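Local atomic coordinates of D-aminopeptidase (Burkholderia sp. LK4, PDB entry 5TZB), a protein that probably cleaves N-terminal residues, including beta-amino acids, from peptides, as a beta-aminopeptidase of the Ntn-hydrolase type belonging to peptidase family S58. Residues V69-A74 with R168-A173; Y222-M227 with G292-S297; A231-G236 with V381-G386. All blocks are in the same frame, centred on the assembly; numbering follows the deposited sequence.

Interaction 1 (V69-A74 with R168-A173); sequences VIEPRA and RALAAA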
ATOM      1  N   VAL C  69      14.441  16.934  17.653  1.00 22.75           N
ATOM      2  CA  VAL C  69      15.179  15.857  17.007  1.00 22.11           C
ATOM      3  C   VAL C  69      15.189  14.609  17.871  1.00 20.87           C
ATOM      4  O   VAL C  69      15.195  14.677  19.108  1.00 20.45           O
ATOM      5  CB  VAL C  69      16.640  16.245  16.675  1.00 23.69           C
ATOM      6  CG1 VAL C  69      16.684  17.336  15.624  1.00 25.43           C
ATOM      7  CG2 VAL C  69      17.369  16.674  17.910  1.00 24.61           C
ATOM      8  N   ILE C  70      15.126  13.471  17.192  1.00 19.69           N
ATOM      9  CA  ILE C  70      15.274  12.177  17.822  1.00 19.73           C
ATOM     10  C   ILE C  70      16.483  11.517  17.208  1.00 20.59           C
ATOM     11  O   ILE C  70      16.533  11.337  15.978  1.00 20.71           O
ATOM     12  CB  ILE C  70      14.054  11.264  17.607  1.00 19.81           C
ATOM     13  CG1 ILE C  70      12.749  11.966  17.978  1.00 19.50           C
ATOM     14  CG2 ILE C  70      14.211   9.956  18.380  1.00 20.27           C
ATOM     15  CD1 ILE C  70      11.524  11.198  17.504  1.00 17.78           C
ATOM     16  N   GLU C  71      17.453  11.158  18.045  1.00 20.04           N
ATOM     17  CA  GLU C  71      18.565  10.321  17.593  1.00 20.16           C
ATOM     18  C   GLU C  71      18.201   8.878  17.915  1.00 18.09           C
ATOM     19  O   GLU C  71      17.913   8.570  19.073  1.00 18.39           O
ATOM     20  CB  GLU C  71      19.885  10.705  18.268  1.00 21.07           C
ATOM     21  CG  GLU C  71      20.380  12.108  17.954  1.00 23.77           C
ATOM     22  CD  GLU C  71      21.067  12.221  16.593  1.00 25.65           C
ATOM     23  OE1 GLU C  71      21.004  11.266  15.781  1.00 26.17           O
ATOM     24  OE2 GLU C  71      21.704  13.270  16.350  1.00 26.98           O
ATOM     25  N   PRO C  72      18.154   8.003  16.893  1.00 16.40           N
ATOM     26  CA  PRO C  72      17.772   6.616  17.152  1.00 16.83           C
ATOM     27  C   PRO C  72      18.856   5.796  17.868  1.00 18.39           C
ATOM     28  O   PRO C  72      18.528   4.738  18.401  1.00 19.51           O
ATOM     29  CB  PRO C  72      17.525   6.058  15.746  1.00 15.90           C
ATOM     30  CG  PRO C  72      18.404   6.884  14.869  1.00 15.30           C
ATOM     31  CD  PRO C  72      18.361   8.253  15.451  1.00 15.16           C
ATOM     32  N   ARG C  73      20.107   6.256  17.849  1.00 19.02           N
ATOM     33  CA  ARG C  73      21.236   5.519  18.433  1.00 19.97           C
ATOM     34  C   ARG C  73      22.051   6.379  19.393  1.00 22.73           C
ATOM     35  O   ARG C  73      21.898   7.606  19.433  1.00 23.59           O
ATOM     36  CB  ARG C  73      22.172   4.986  17.338  1.00 19.64           C
ATOM     37  CG  ARG C  73      21.552   3.991  16.364  1.00 19.78           C
ATOM     38  CD  ARG C  73      21.365   2.617  16.998  1.00 19.89           C
ATOM     39  NE  ARG C  73      21.081   1.596  15.996  1.00 19.44           N
ATOM     40  CZ  ARG C  73      20.775   0.332  16.281  1.00 19.47           C
ATOM     41  NH1 ARG C  73      20.699  -0.066  17.544  1.00 20.08           N
ATOM     42  NH2 ARG C  73      20.527  -0.532  15.306  1.00 18.65           N
ATOM     43  N   ALA C  74      22.921   5.733  20.171  1.00 23.49           N
ATOM     44  CA  ALA C  74      23.819   6.459  21.060  1.00 24.36           C
ATOM     45  C   ALA C  74      24.805   7.279  20.238  1.00 24.67           C
ATOM     46  O   ALA C  74      25.224   8.360  20.656  1.00 25.57           O
ATOM     47  CB  ALA C  74      24.565   5.492  21.998  1.00 24.25           C
ATOM     48  N   ARG C 168      21.252  23.424  17.154  1.00 28.67           N
ATOM     49  CA  ARG C 168      20.951  23.554  18.580  1.00 29.72           C
ATOM     50  C   ARG C 168      20.173  22.345  19.115  1.00 28.55           C
ATOM     51  O   ARG C 168      20.449  21.868  20.222  1.00 28.89           O
ATOM     52  CB  ARG C 168      20.196  24.871  18.825  1.00 32.09           C
ATOM     53  CG  ARG C 168      21.130  26.095  18.779  1.00 35.15           C
ATOM     54  CD  ARG C 168      20.428  27.447  18.905  1.00 37.25           C
ATOM     55  NE  ARG C 168      19.381  27.530  19.914  1.00 38.68           N
ATOM     56  CZ  ARG C 168      18.455  28.490  19.911  1.00 40.32           C
ATOM     57  NH1 ARG C 168      18.470  29.403  18.950  1.00 40.92           N
ATOM     58  NH2 ARG C 168      17.504  28.534  20.843  1.00 41.00           N
ATOM     59  N   ALA C 169      19.184  21.868  18.361  1.00 26.66           N
ATOM     60  CA  ALA C 169      18.435  20.677  18.777  1.00 25.40           C
ATOM     61  C   ALA C 169      19.346  19.447  18.802  1.00 26.13           C
ATOM     62  O   ALA C 169      19.307  18.645  19.737  1.00 26.67           O
ATOM     63  CB  ALA C 169      17.238  20.436  17.853  1.00 23.26           C
ATOM     64  N   LEU C 170      20.161  19.302  17.762  1.00 25.70           N
ATOM     65  CA  LEU C 170      21.101  18.196  17.678  1.00 25.88           C
ATOM     66  C   LEU C 170      22.087  18.215  18.846  1.00 27.85           C
ATOM     67  O   LEU C 170      22.385  17.176  19.442  1.00 28.70           O
ATOM     68  CB  LEU C 170      21.851  18.242  16.351  1.00 25.84           C
ATOM     69  CG  LEU C 170      21.009  17.849  15.139  1.00 25.79           C
ATOM     70  CD1 LEU C 170      21.760  18.117  13.836  1.00 26.66           C
ATOM     71  CD2 LEU C 170      20.596  16.384  15.239  1.00 24.53           C
ATOM     72  N   ALA C 171      22.591  19.394  19.177  1.00 29.01           N
ATOM     73  CA  ALA C 171      23.568  19.513  20.267  1.00 30.59           C
ATOM     74  C   ALA C 171      22.933  19.222  21.626  1.00 30.32           C
ATOM     75  O   ALA C 171      23.598  18.724  22.530  1.00 30.28           O
ATOM     76  CB  ALA C 171      24.197  20.903  20.264  1.00 31.01           C
ATOM     77  N   ALA C 172      21.642  19.518  21.748  1.00 29.85           N
ATOM     78  CA  ALA C 172      20.897  19.318  22.989  1.00 29.62           C
ATOM     79  C   ALA C 172      20.334  17.904  23.129  1.00 29.08           C
ATOM     80  O   ALA C 172      19.796  17.552  24.180  1.00 28.54           O
ATOM     81  CB  ALA C 172      19.768  20.329  23.089  1.00 30.34           C
ATOM     82  N   ALA C 173      20.427  17.116  22.063  1.00 28.25           N
ATOM     83  CA  ALA C 173      19.861  15.768  22.064  1.00 29.37           C
ATOM     84  C   ALA C 173      20.558  14.877  23.093  1.00 30.46           C
ATOM     85  O   ALA C 173      21.769  14.677  23.029  1.00 31.25           O
ATOM     86  CB  ALA C 173      19.959  15.150  20.682  1.00 28.59           C
TER
HETATM   87  O   HOH W   1      23.104  14.618  17.862  1.00 32.69           O
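With chi1 at -66°, Val69 sets CG1 beside its own backbone N and CG2 between that N and the carbonyl carbon. Both methyls straddle Ala169 on helix 163-172: CG2 lies 3.8 Å from Ala169 CB, and CG1 is almost equally near. The same CG2 also sits against the backbone of that turn, 3.3 Å from Ala169 O. Two residues on, Glu71 places CG anti to its carbonyl carbon and then folds back at chi2 (-79°), which swings the carboxylate toward Leu170. There OE2 of Glu71 comes within 3.5 Å of Leu170 CD2, the branch that also reaches Val69 CG1 at 4.0 Å; the leucine runs roughly perpendicular to both side chains. Ala173 CB closes the other end, 4.1 Å from Val69 CG2 and as far from Glu71 CG. Ile70, between Val69 and Glu71 in the strand, points away from the helix and packs on strand 111-115. The segment axes are 8.3 Å apart and inclined by 41°. A water is placed between Glu71 OE2, where the modelled distance is unusually short, and Leu170 O (3.1 Å). The helix thus seats on its sheet through the methyls of Val69, Ala169, Ala173 and Leu170. Glu71 OE1 makes a long, weak ion pair with Arg48, which, perhaps with the water, probably moderates the charge of a carboxylate lying beside apolar Leu170 CD2.

Interaction 2 (Y222-M227 with G292-S297); sequences YGVREM and GTEDSS
Glu294 carries the contact, reaching straight out to the backbone of Gly223 with its chain extended beyond CG (chi2 179°). Its OE1 accepts the hydrogen of Gly223 N at 2.8 Å, an appreciably bent bond of 144°. The donor approaches from above the carboxylate, 36° out of its plane. OE1 also lies at the edge of the Tyr222 ring, whereas Glu294 OE2 rests 3.7 Å from Val224 CG1. A water donates to that OE2 at 3.0 Å and to Gly223 O; the glycine's amide N is thus bound directly, its carbonyl O only weakly through the water. Asp295, next along, is buried against the second subunit, where its OD1 forms a salt bridge with Arg277 of that subunit and its N is held by Ser335 of the same copy. Past Ser296 the chain comes round to Ser297, whose OG packs 3.5 Å from Tyr222 CB while bonding to Asp299. Residues Glu294 to Ser297 form a type I beta turn, closed by a weak bond of 3.4 Å from Ser297 N to Glu294 O. It is a helix-to-strand connection, leading from helix 272-289 into strand 298-305, consistent with the alpha-beta-beta-alpha layering of Ntn-type hydrolases.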
ATOM      1  N   TYR C 222      -3.959  17.998  16.882  1.00 19.43           N
ATOM      2  CA  TYR C 222      -5.184  17.529  16.234  1.00 19.07           C
ATOM      3  C   TYR C 222      -6.390  17.694  17.165  1.00 20.19           C
ATOM      4  O   TYR C 222      -6.233  17.899  18.365  1.00 20.73           O
ATOM      5  CB  TYR C 222      -5.053  16.043  15.848  1.00 18.48           C
ATOM      6  CG  TYR C 222      -5.274  15.195  17.079  1.00 17.51           C
ATOM      7  CD1 TYR C 222      -6.527  14.662  17.364  1.00 15.27           C
ATOM      8  CD2 TYR C 222      -4.248  14.991  17.993  1.00 16.73           C
ATOM      9  CE1 TYR C 222      -6.755  13.953  18.534  1.00 16.33           C
ATOM     10  CE2 TYR C 222      -4.461  14.274  19.170  1.00 16.54           C
ATOM     11  CZ  TYR C 222      -5.723  13.754  19.428  1.00 16.62           C
ATOM     12  OH  TYR C 222      -5.965  13.036  20.585  1.00 16.66           O
ATOM     13  N   GLY C 223      -7.592  17.551  16.609  1.00 20.48           N
ATOM     14  CA  GLY C 223      -8.749  17.208  17.411  1.00 20.81           C
ATOM     15  C   GLY C 223      -9.694  18.301  17.827  1.00 22.35           C
ATOM     16  O   GLY C 223      -9.308  19.450  18.073  1.00 22.21           O
ATOM     17  N   VAL C 224     -10.961  17.931  17.914  1.00 23.65           N
ATOM     18  CA  VAL C 224     -11.951  18.874  18.388  1.00 25.04           C
ATOM     19  C   VAL C 224     -12.199  18.644  19.876  1.00 23.62           C
ATOM     20  O   VAL C 224     -12.033  17.536  20.406  1.00 21.82           O
ATOM     21  CB  VAL C 224     -13.271  18.767  17.601  1.00 26.79           C
ATOM     22  CG1 VAL C 224     -12.981  18.791  16.099  1.00 26.64           C
ATOM     23  CG2 VAL C 224     -13.974  17.496  17.932  1.00 27.14           C
ATOM     24  N   ARG C 225     -12.578  19.723  20.538  1.00 23.62           N
ATOM     25  CA  ARG C 225     -12.774  19.745  21.982  1.00 24.09           C
ATOM     26  C   ARG C 225     -13.622  18.588  22.547  1.00 23.64           C
ATOM     27  O   ARG C 225     -13.141  17.810  23.385  1.00 22.34           O
ATOM     28  CB  ARG C 225     -13.417  21.081  22.365  1.00 23.55           C
ATOM     29  CG  ARG C 225     -13.680  21.239  23.846  1.00 24.23           C
ATOM     30  CD  ARG C 225     -12.394  21.364  24.665  1.00 24.09           C
ATOM     31  NE  ARG C 225     -11.583  22.531  24.315  1.00 24.69           N
ATOM     32  CZ  ARG C 225     -11.904  23.789  24.628  1.00 25.38           C
ATOM     33  NH1 ARG C 225     -13.040  24.052  25.275  1.00 25.80           N
ATOM     34  NH2 ARG C 225     -11.099  24.795  24.288  1.00 24.47           N
ATOM     35  N   GLU C 226     -14.882  18.500  22.117  1.00 23.96           N
ATOM     36  CA  GLU C 226     -15.820  17.523  22.690  1.00 25.20           C
ATOM     37  C   GLU C 226     -15.344  16.081  22.602  1.00 23.07           C
ATOM     38  O   GLU C 226     -15.809  15.245  23.363  1.00 21.55           O
ATOM     39  CB  GLU C 226     -17.225  17.625  22.071  1.00 27.89           C
ATOM     40  CG  GLU C 226     -17.277  17.660  20.561  1.00 31.10           C
ATOM     41  CD  GLU C 226     -17.138  19.061  19.985  1.00 33.81           C
ATOM     42  OE1 GLU C 226     -16.353  19.878  20.519  1.00 33.42           O
ATOM     43  OE2 GLU C 226     -17.814  19.332  18.969  1.00 35.78           O
ATOM     44  N   MET C 227     -14.469  15.780  21.643  1.00 23.08           N
ATOM     45  CA  MET C 227     -14.025  14.405  21.410  1.00 23.12           C
ATOM     46  C   MET C 227     -12.942  13.940  22.393  1.00 23.16           C
ATOM     47  O   MET C 227     -12.569  12.764  22.381  1.00 22.12           O
ATOM     48  CB  MET C 227     -13.492  14.234  19.978  1.00 23.38           C
ATOM     49  CG  MET C 227     -14.556  14.306  18.895  1.00 24.35           C
ATOM     50  SD  MET C 227     -15.773  12.988  18.918  1.00 76.91           S
ATOM     51  CE  MET C 227     -16.801  13.487  17.531  1.00 58.79           C
ATOM     52  N   GLY C 292      -8.253  10.816  14.879  1.00 14.25           N
ATOM     53  CA  GLY C 292      -8.325   9.945  13.721  1.00 14.14           C
ATOM     54  C   GLY C 292      -9.547  10.137  12.836  1.00 15.87           C
ATOM     55  O   GLY C 292      -9.806   9.318  11.956  1.00 16.58           O
ATOM     56  N   THR C 293     -10.317  11.194  13.064  1.00 16.82           N
ATOM     57  CA  THR C 293     -11.552  11.384  12.295  1.00 17.13           C
ATOM     58  C   THR C 293     -11.620  12.731  11.578  1.00 17.58           C
ATOM     59  O   THR C 293     -12.702  13.189  11.195  1.00 17.95           O
ATOM     60  CB  THR C 293     -12.813  11.190  13.195  1.00 17.89           C
ATOM     61  OG1 THR C 293     -12.788  12.113  14.284  1.00 16.90           O
ATOM     62  CG2 THR C 293     -12.845   9.800  13.775  1.00 19.08           C
ATOM     63  N   GLU C 294     -10.472  13.379  11.401  1.00 17.91           N
ATOM     64  CA  GLU C 294     -10.413  14.665  10.706  1.00 17.80           C
ATOM     65  C   GLU C 294      -9.733  14.578   9.332  1.00 16.41           C
ATOM     66  O   GLU C 294      -8.606  14.087   9.219  1.00 15.62           O
ATOM     67  CB  GLU C 294      -9.671  15.706  11.552  1.00 20.83           C
ATOM     68  CG  GLU C 294     -10.422  16.198  12.781  1.00 24.68           C
ATOM     69  CD  GLU C 294      -9.610  17.233  13.590  1.00 27.42           C
ATOM     70  OE1 GLU C 294      -8.457  16.929  13.998  1.00 26.87           O
ATOM     71  OE2 GLU C 294     -10.135  18.352  13.812  1.00 28.98           O
ATOM     72  N   ASP C 295     -10.417  15.062   8.298  1.00 15.69           N
ATOM     73  CA  ASP C 295      -9.801  15.213   6.978  1.00 16.43           C
ATOM     74  C   ASP C 295      -8.548  16.098   7.029  1.00 16.24           C
ATOM     75  O   ASP C 295      -7.555  15.829   6.336  1.00 13.59           O
ATOM     76  CB  ASP C 295     -10.799  15.819   5.987  1.00 16.67           C
ATOM     77  CG  ASP C 295     -10.143  16.232   4.685  1.00 16.46           C
ATOM     78  OD1 ASP C 295      -9.868  15.338   3.877  1.00 15.60           O
ATOM     79  OD2 ASP C 295      -9.916  17.445   4.459  1.00 17.28           O
ATOM     80  N   SER C 296      -8.573  17.117   7.880  1.00 15.39           N
ATOM     81  CA  SER C 296      -7.508  18.126   7.879  1.00 17.86           C
ATOM     82  C   SER C 296      -6.250  17.706   8.634  1.00 18.11           C
ATOM     83  O   SER C 296      -5.264  18.441   8.639  1.00 18.89           O
ATOM     84  CB  SER C 296      -7.998  19.434   8.489  1.00 19.29           C
ATOM     85  OG  SER C 296      -8.243  19.271   9.873  1.00 20.65           O
ATOM     86  N   SER C 297      -6.291  16.540   9.265  1.00 16.83           N
ATOM     87  CA  SER C 297      -5.236  16.123  10.191  1.00 18.53           C
ATOM     88  C   SER C 297      -4.171  15.203   9.574  1.00 18.22           C
ATOM     89  O   SER C 297      -4.456  14.075   9.198  1.00 19.01           O
ATOM     90  CB  SER C 297      -5.880  15.437  11.404  1.00 19.55           C
ATOM     91  OG  SER C 297      -4.963  15.301  12.459  1.00 20.10           O
TER
HETATM   92  O   HOH W   2     -10.278  21.024  15.274  1.00 55.96           O

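Interaction 3 (A231-G236 with V381-G386); sequences AGYPVG and VGWRPG
Tyr233 offers one face of its ring to Trp383 and part of its rim to Val381, and these three residues bury most of the surface here. Over that face stands Trp383 CB, 3.6 Å from the Tyr233 ring centroid and only 5° off the normal, a nearly axial CH-pi contact. The indole leaves this point with CG anti to the backbone N (chi1 171°), bringing its five-membered ring edge-on to the tyrosine. The planes stand at 83° and the two centroids are 5.1 Å apart, a T-shaped stack in which Trp383 CD1 approaches Tyr233 CE2 to 3.5 Å. Leu378 of helix 371-380 touches both aromatic side chains.

Gly382, at positive phi, is the C' residue of a Schellman motif, with Trp383 N bonded to Leu378 O and Gly382 N to Arg379 O; the motif ends the helix, and the next residue, Trp383, lies over the tyrosine ring. On the other segment Pro234, which packs on Val381, is the centre of an inverse gamma turn, closed by a 2.7 Å bond from Val235 N to Tyr233 O.

Val381 fills the angle between tyrosine and proline. Its CG2 lies 3.9 Å from Tyr233 CB and also meets Pro234 CD, while its CG1 sits 3.9 Å from Pro234 O. Val381 O approaches the edge of the tyrosine near the ring plane, 3.6 Å from Tyr233 CD1. That carbonyl also accepts a hydrogen bond from Tyr233 OH of the second subunit, and the local Tyr233 OH bonds Val381 O of that subunit in return. The two Tyr233 rings meet across the interface, each tyrosine also packing on the other subunit's Pro234.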
ATOM      1  N   ALA C 231      -7.981   8.326  29.578  1.00 23.37           N
ATOM      2  CA  ALA C 231      -8.123   6.978  30.137  1.00 24.29           C
ATOM      3  C   ALA C 231      -9.506   6.431  29.804  1.00 25.34           C
ATOM      4  O   ALA C 231     -10.110   5.717  30.608  1.00 25.96           O
ATOM      5  CB  ALA C 231      -7.890   6.966  31.637  1.00 23.34           C
ATOM      6  N   GLY C 232     -10.013   6.827  28.639  1.00 25.01           N
ATOM      7  CA  GLY C 232     -11.307   6.390  28.151  1.00 25.49           C
ATOM      8  C   GLY C 232     -12.494   7.267  28.515  1.00 26.48           C
ATOM      9  O   GLY C 232     -13.521   7.214  27.840  1.00 25.81           O
ATOM     10  N   TYR C 233     -12.361   8.080  29.565  1.00 27.43           N
ATOM     11  CA  TYR C 233     -13.488   8.868  30.085  1.00 27.25           C
ATOM     12  C   TYR C 233     -13.773  10.114  29.258  1.00 27.22           C
ATOM     13  O   TYR C 233     -12.851  10.829  28.880  1.00 27.95           O
ATOM     14  CB  TYR C 233     -13.231   9.248  31.545  1.00 28.07           C
ATOM     15  CG  TYR C 233     -13.308   8.057  32.476  1.00 27.83           C
ATOM     16  CD1 TYR C 233     -14.463   7.796  33.201  1.00 27.92           C
ATOM     17  CD2 TYR C 233     -12.234   7.185  32.616  1.00 27.26           C
ATOM     18  CE1 TYR C 233     -14.548   6.699  34.051  1.00 27.13           C
ATOM     19  CE2 TYR C 233     -12.315   6.086  33.457  1.00 27.28           C
ATOM     20  CZ  TYR C 233     -13.479   5.855  34.174  1.00 26.93           C
ATOM     21  OH  TYR C 233     -13.573   4.768  35.009  1.00 27.30           O
ATOM     22  N   PRO C 234     -15.063  10.381  28.979  1.00 26.70           N
ATOM     23  CA  PRO C 234     -15.473  11.427  28.026  1.00 26.67           C
ATOM     24  C   PRO C 234     -15.334  12.827  28.599  1.00 27.19           C
ATOM     25  O   PRO C 234     -16.299  13.580  28.707  1.00 27.89           O
ATOM     26  CB  PRO C 234     -16.932  11.081  27.747  1.00 25.88           C
ATOM     27  CG  PRO C 234     -17.400  10.462  29.013  1.00 25.71           C
ATOM     28  CD  PRO C 234     -16.230   9.693  29.566  1.00 26.21           C
ATOM     29  N   VAL C 235     -14.102  13.170  28.941  1.00 26.93           N
ATOM     30  CA  VAL C 235     -13.803  14.413  29.629  1.00 27.32           C
ATOM     31  C   VAL C 235     -14.085  15.636  28.746  1.00 26.77           C
ATOM     32  O   VAL C 235     -14.507  16.690  29.237  1.00 26.01           O
ATOM     33  CB  VAL C 235     -12.319  14.385  30.108  1.00 28.64           C
ATOM     34  CG1 VAL C 235     -11.387  14.177  28.950  1.00 26.98           C
ATOM     35  CG2 VAL C 235     -11.950  15.612  30.812  1.00 29.99           C
ATOM     36  N   GLY C 236     -13.916  15.478  27.434  1.00 26.72           N
ATOM     37  CA  GLY C 236     -14.189  16.550  26.491  1.00 25.69           C
ATOM     38  C   GLY C 236     -15.623  17.070  26.531  1.00 26.61           C
ATOM     39  O   GLY C 236     -15.872  18.258  26.291  1.00 24.67           O
ATOM     40  N   VAL C 381     -17.293  12.885  35.297  1.00 33.13           N
ATOM     41  CA  VAL C 381     -17.781  11.794  34.452  1.00 33.06           C
ATOM     42  C   VAL C 381     -17.476  10.411  35.034  1.00 32.87           C
ATOM     43  O   VAL C 381     -17.510   9.410  34.316  1.00 33.18           O
ATOM     44  CB  VAL C 381     -17.187  11.857  33.020  1.00 27.04           C
ATOM     45  CG1 VAL C 381     -17.717  13.063  32.278  1.00 26.97           C
ATOM     46  CG2 VAL C 381     -15.671  11.883  33.069  1.00 27.49           C
ATOM     47  N   GLY C 382     -17.162  10.360  36.323  1.00 33.04           N
ATOM     48  CA  GLY C 382     -17.146   9.106  37.060  1.00 32.87           C
ATOM     49  C   GLY C 382     -15.800   8.457  37.308  1.00 32.70           C
ATOM     50  O   GLY C 382     -15.727   7.410  37.953  1.00 32.93           O
ATOM     51  N   TRP C 383     -14.729   9.062  36.805  1.00 32.25           N
ATOM     52  CA  TRP C 383     -13.394   8.504  37.028  1.00 31.80           C
ATOM     53  C   TRP C 383     -12.926   8.764  38.452  1.00 33.80           C
ATOM     54  O   TRP C 383     -13.209   9.813  39.023  1.00 34.01           O
ATOM     55  CB  TRP C 383     -12.382   9.101  36.054  1.00 30.29           C
ATOM     56  CG  TRP C 383     -10.950   8.733  36.351  1.00 30.04           C
ATOM     57  CD1 TRP C 383     -10.240   7.700  35.818  1.00 29.17           C
ATOM     58  CD2 TRP C 383     -10.062   9.405  37.256  1.00 31.21           C
ATOM     59  NE1 TRP C 383      -8.959   7.683  36.331  1.00 29.82           N
ATOM     60  CE2 TRP C 383      -8.828   8.724  37.215  1.00 31.05           C
ATOM     61  CE3 TRP C 383     -10.188  10.522  38.092  1.00 32.21           C
ATOM     62  CZ2 TRP C 383      -7.732   9.118  37.979  1.00 31.68           C
ATOM     63  CZ3 TRP C 383      -9.098  10.909  38.851  1.00 32.98           C
ATOM     64  CH2 TRP C 383      -7.886  10.211  38.787  1.00 32.36           C
ATOM     65  N   ARG C 384     -12.221   7.806  39.031  1.00 35.55           N
ATOM     66  CA  ARG C 384     -11.608   8.022  40.330  1.00 38.80           C
ATOM     67  C   ARG C 384     -10.268   7.296  40.382  1.00 39.92           C
ATOM     68  O   ARG C 384     -10.088   6.285  39.704  1.00 38.12           O
ATOM     69  CB  ARG C 384     -12.573   7.610  41.454  1.00 40.10           C
ATOM     70  CG  ARG C 384     -12.997   6.153  41.495  1.00 41.06           C
ATOM     71  CD  ARG C 384     -14.066   5.980  42.573  1.00 43.64           C
ATOM     72  NE  ARG C 384     -14.483   4.593  42.749  1.00 45.02           N
ATOM     73  CZ  ARG C 384     -13.883   3.736  43.567  1.00 46.27           C
ATOM     74  NH1 ARG C 384     -12.845   4.128  44.295  1.00 46.61           N
ATOM     75  NH2 ARG C 384     -14.329   2.492  43.664  1.00 46.95           N
ATOM     76  N   PRO C 385      -9.307   7.841  41.151  1.00 44.11           N
ATOM     77  CA  PRO C 385      -7.971   7.244  41.278  1.00 46.75           C
ATOM     78  C   PRO C 385      -7.975   5.980  42.131  1.00 51.43           C
ATOM     79  O   PRO C 385      -8.484   5.996  43.251  1.00 52.24           O
ATOM     80  CB  PRO C 385      -7.156   8.353  41.946  1.00 45.88           C
ATOM     81  CG  PRO C 385      -8.161   9.118  42.740  1.00 45.96           C
ATOM     82  CD  PRO C 385      -9.432   9.081  41.941  1.00 45.19           C
ATOM     83  N   GLY C 386      -7.464   4.885  41.573  1.00 54.98           N
ATOM     84  CA  GLY C 386      -7.308   3.648  42.318  1.00 60.45           C
ATOM     85  C   GLY C 386      -8.590   2.861  42.529  1.00 66.20           C
ATOM     86  O   GLY C 386      -8.782   2.250  43.583  1.00 66.06           O
TER

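Interactions 2 and 3 are sequence neighbours: 222-227 and 231-236 both lie between strands 213-220 and 260-266, where residues 247-258 are not modelled, a gap consistent with the self-processing of Ntn-type S58 enzymes. Their centres are about 20 Å apart, and their partner segments alternate along the chain. The two contacts tie this region to the turn at 292-297 and to the C-terminal tail; both also touch the second subunit. Interaction 1 is separate: its centre lies about 30 Å from that of interaction 2 and about 36 Å from that of interaction 3, on the opposite side of the chain's centre, and no other chain touches its segments. None of the three contacts includes a bound ligand.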